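Local coordinates for protein cyanophage-like gp41-1 intein (Metagenome, PDB 6QAZ) that probably carries out protein splicing as a naturally split intein, excising itself and joining the flanking sequences by a peptide bond, at residues Ile20-Leu28 with Asn36-Lys44. Sequence-based numbering, arbitrary orientation. Where two conformers were deposited one is given.
Sequences ISNIQVGDL and NEVLNVFPK
Val38 is hydrogen-bonded through its backbone N and O to Asp27 and Gly26, residues of a tight turn and not of a straight strand. Gly26 N donates to Val38 O at 2.9 Å, in the carbonyl plane. Val38 N donates to Asp27 O at 2.8 Å, and the N-H points almost straight at the oxygen (171°). Gly26 is the third residue of a type II turn from Gln24 to Asp27, closed by the bond from Asp27 N to Gln24 O. Gly26 has a positive phi (95°), where a CB would press on the carbonyl oxygen of Val25. Inside the turn, Gln24 N donates to the anti lone pair of Asp27 OD2. Outside it, Asp27 OD1 forms a salt bridge with Lys18. The turn leads into strand 28-31, which runs antiparallel to strand 34-41 as a beta hairpin of the all-beta intein fold. Leu28 and Glu37 form a non-hydrogen-bonded pair here, and Leu28 CD2 lies 3.8 Å from Glu37 CA. Val38 CG2 also meets Ile23 CG2 at 3.7 Å, the two side chains crossing at a slant. With chi1 at -75°, CG1 of Ile23 lies beside the backbone N and CG2 anti to it, which turns the CG2 methyl to Val38. Val11 and Val29 also pack on Ile23. Further along, Val25 CG2 approaches Val41 CG2 at 4.2 Å. Leu39 and Asn40 form a classic beta bulge opposite Glu112, just before Val41.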
loop_
_atom_site.group_PDB
_atom_site.type_symbol
_atom_site.label_atom_id
_atom_site.label_comp_id
_atom_site.label_asym_id
_atom_site.label_seq_id
_atom_site.Cartn_x
_atom_site.Cartn_y
_atom_site.Cartn_z
ATOM N N ILE A 20 3.085 3.288 -9.141
ATOM C CA ILE A 20 3.948 3.858 -8.105
ATOM C C ILE A 20 5.397 3.937 -8.592
ATOM O O ILE A 20 6.134 4.817 -8.124
ATOM C CB ILE A 20 3.769 3.105 -6.785
ATOM C CG1 ILE A 20 4.279 3.922 -5.608
ATOM C CG2 ILE A 20 4.330 1.711 -6.849
ATOM C CD1 ILE A 20 4.028 3.305 -4.275
ATOM N N SER A 21 5.817 3.063 -9.496
ATOM C CA SER A 21 7.160 3.150 -10.084
ATOM C C SER A 21 7.392 4.459 -10.827
ATOM O O SER A 21 8.546 4.781 -11.081
ATOM C CB SER A 21 7.370 1.987 -11.041
ATOM O OG SER A 21 6.449 2.093 -12.131
ATOM N N ASN A 22 6.341 5.183 -11.191
ATOM C CA ASN A 22 6.461 6.445 -11.928
ATOM C C ASN A 22 6.308 7.653 -10.990
ATOM O O ASN A 22 6.422 8.768 -11.478
ATOM C CB ASN A 22 5.448 6.478 -13.061
ATOM C CG ASN A 22 5.703 5.435 -14.120
ATOM O OD1 ASN A 22 6.857 5.081 -14.377
ATOM N ND2 ASN A 22 4.658 4.904 -14.741
ATOM N N ILE A 23 6.038 7.449 -9.722
ATOM C CA ILE A 23 5.845 8.561 -8.767
ATOM C C ILE A 23 7.193 9.236 -8.515
ATOM O O ILE A 23 8.242 8.583 -8.430
ATOM C CB ILE A 23 5.201 8.023 -7.488
ATOM C CG1 ILE A 23 3.722 7.739 -7.708
ATOM C CG2 ILE A 23 5.455 8.931 -6.280
ATOM C CD1 ILE A 23 2.858 8.963 -7.809
ATOM N N GLN A 24 7.129 10.548 -8.369
ATOM C CA GLN A 24 8.318 11.366 -8.076
ATOM C C GLN A 24 8.042 12.250 -6.877
ATOM O O GLN A 24 6.877 12.546 -6.542
ATOM C CB GLN A 24 8.767 12.097 -9.325
ATOM C CG GLN A 24 7.764 13.090 -9.800
ATOM C CD GLN A 24 8.208 13.529 -11.173
ATOM O OE1 GLN A 24 7.595 13.201 -12.184
ATOM N NE2 GLN A 24 9.323 14.223 -11.205
ATOM N N VAL A 25 9.098 12.687 -6.238
ATOM C CA VAL A 25 8.973 13.671 -5.158
ATOM C C VAL A 25 8.213 14.870 -5.691
ATOM O O VAL A 25 8.462 15.348 -6.804
ATOM C CB VAL A 25 10.345 14.073 -4.619
ATOM C CG1 VAL A 25 10.248 15.273 -3.675
ATOM C CG2 VAL A 25 11.073 12.901 -3.973
ATOM N N GLY A 26 7.281 15.349 -4.874
ATOM C CA GLY A 26 6.403 16.467 -5.230
ATOM C C GLY A 26 5.068 16.050 -5.791
ATOM O O GLY A 26 4.163 16.891 -5.815
ATOM N N ASP A 27 4.918 14.807 -6.241
ATOM C CA ASP A 27 3.580 14.307 -6.608
ATOM C C ASP A 27 2.670 14.361 -5.383
ATOM O O ASP A 27 3.121 14.396 -4.240
ATOM C CB ASP A 27 3.609 12.864 -7.108
ATOM C CG ASP A 27 3.761 12.628 -8.607
ATOM O OD1 ASP A 27 2.986 13.195 -9.390
ATOM O OD2 ASP A 27 4.700 11.876 -8.986
ATOM N N LEU A 28 1.381 14.355 -5.647
ATOM C CA LEU A 28 0.327 14.298 -4.629
ATOM C C LEU A 28 -0.449 12.993 -4.803
ATOM O O LEU A 28 -0.831 12.691 -5.944
ATOM C CB LEU A 28 -0.588 15.507 -4.802
ATOM C CG LEU A 28 -0.004 16.842 -4.327
ATOM C CD1 LEU A 28 -0.783 17.992 -4.897
ATOM C CD2 LEU A 28 0.043 16.923 -2.804
ATOM N N ASN A 36 -1.756 13.677 -0.028
ATOM C CA ASN A 36 -0.496 13.826 0.680
ATOM C C ASN A 36 0.648 14.016 -0.310
ATOM O O ASN A 36 0.658 13.376 -1.382
ATOM C CB ASN A 36 -0.242 12.635 1.597
ATOM C CG ASN A 36 -1.216 12.554 2.737
ATOM O OD1 ASN A 36 -1.641 13.600 3.277
ATOM N ND2 ASN A 36 -1.604 11.356 3.146
ATOM N N GLU A 37 1.599 14.892 0.002
ATOM C CA GLU A 37 2.752 15.125 -0.875
ATOM C C GLU A 37 3.740 13.981 -0.729
ATOM O O GLU A 37 4.062 13.565 0.379
ATOM C CB GLU A 37 3.476 16.420 -0.466
ATOM C CG GLU A 37 4.666 16.704 -1.364
ATOM C CD GLU A 37 5.613 17.821 -1.029
ATOM O OE1 GLU A 37 6.434 18.145 -1.958
ATOM O OE2 GLU A 37 5.582 18.321 0.147
ATOM N N VAL A 38 4.296 13.552 -1.853
ATOM C CA VAL A 38 5.392 12.582 -1.850
ATOM C C VAL A 38 6.690 13.332 -1.484
ATOM O O VAL A 38 7.139 14.209 -2.235
ATOM C CB VAL A 38 5.517 11.887 -3.193
ATOM C CG1 VAL A 38 6.684 10.910 -3.187
ATOM C CG2 VAL A 38 4.216 11.163 -3.545
ATOM N N LEU A 39 7.225 13.012 -0.323
ATOM C CA LEU A 39 8.404 13.660 0.238
ATOM C C LEU A 39 9.682 12.924 -0.127
ATOM O O LEU A 39 10.748 13.538 -0.192
ATOM C CB LEU A 39 8.283 13.733 1.758
ATOM C CG LEU A 39 7.078 14.489 2.288
ATOM C CD1 LEU A 39 7.048 14.485 3.780
ATOM C CD2 LEU A 39 7.057 15.893 1.751
ATOM N N ASN A 40 9.599 11.607 -0.326
ATOM C CA ASN A 40 10.783 10.783 -0.649
ATOM C C ASN A 40 10.345 9.658 -1.546
ATOM O O ASN A 40 9.269 9.085 -1.362
ATOM C CB ASN A 40 11.427 10.145 0.579
ATOM C CG ASN A 40 11.808 11.116 1.653
ATOM O OD1 ASN A 40 10.941 11.566 2.417
ATOM N ND2 ASN A 40 13.083 11.436 1.687
ATOM N N VAL A 41 11.225 9.318 -2.466
ATOM C CA VAL A 41 11.157 8.046 -3.209
ATOM C C VAL A 41 12.453 7.330 -2.866
ATOM O O VAL A 41 13.535 7.744 -3.305
ATOM C CB VAL A 41 10.930 8.224 -4.701
ATOM C CG1 VAL A 41 10.887 6.879 -5.382
ATOM C CG2 VAL A 41 9.684 9.033 -4.976
ATOM N N PHE A 42 12.349 6.327 -2.010
ATOM C CA PHE A 42 13.534 5.608 -1.534
ATOM C C PHE A 42 14.012 4.707 -2.652
ATOM O O PHE A 42 13.303 4.457 -3.618
ATOM C CB PHE A 42 13.204 4.839 -0.257
ATOM C CG PHE A 42 12.711 5.727 0.861
ATOM C CD1 PHE A 42 13.558 6.631 1.494
ATOM C CD2 PHE A 42 11.397 5.646 1.298
ATOM C CE1 PHE A 42 13.080 7.437 2.520
ATOM C CE2 PHE A 42 10.951 6.449 2.330
ATOM C CZ PHE A 42 11.785 7.342 2.922
ATOM N N PRO A 43 15.236 4.161 -2.565
ATOM C CA PRO A 43 15.707 3.301 -3.645
ATOM C C PRO A 43 14.840 2.066 -3.819
ATOM O O PRO A 43 14.349 1.499 -2.858
ATOM C CB PRO A 43 17.119 2.923 -3.217
ATOM C CG PRO A 43 17.537 4.048 -2.322
ATOM C CD PRO A 43 16.283 4.453 -1.589
ATOM N N LYS A 44 14.686 1.668 -5.067
ATOM C CA LYS A 44 14.070 0.381 -5.384
ATOM C C LYS A 44 14.899 -0.711 -4.705
ATOM O O LYS A 44 16.095 -0.608 -4.607
ATOM C CB LYS A 44 14.150 0.007 -6.864
ATOM C CG LYS A 44 12.931 0.296 -7.712
ATOM C CD LYS A 44 13.231 0.343 -9.193
ATOM C CE LYS A 44 14.179 -0.727 -9.704
ATOM N NZ LYS A 44 14.279 -0.729 -11.182
#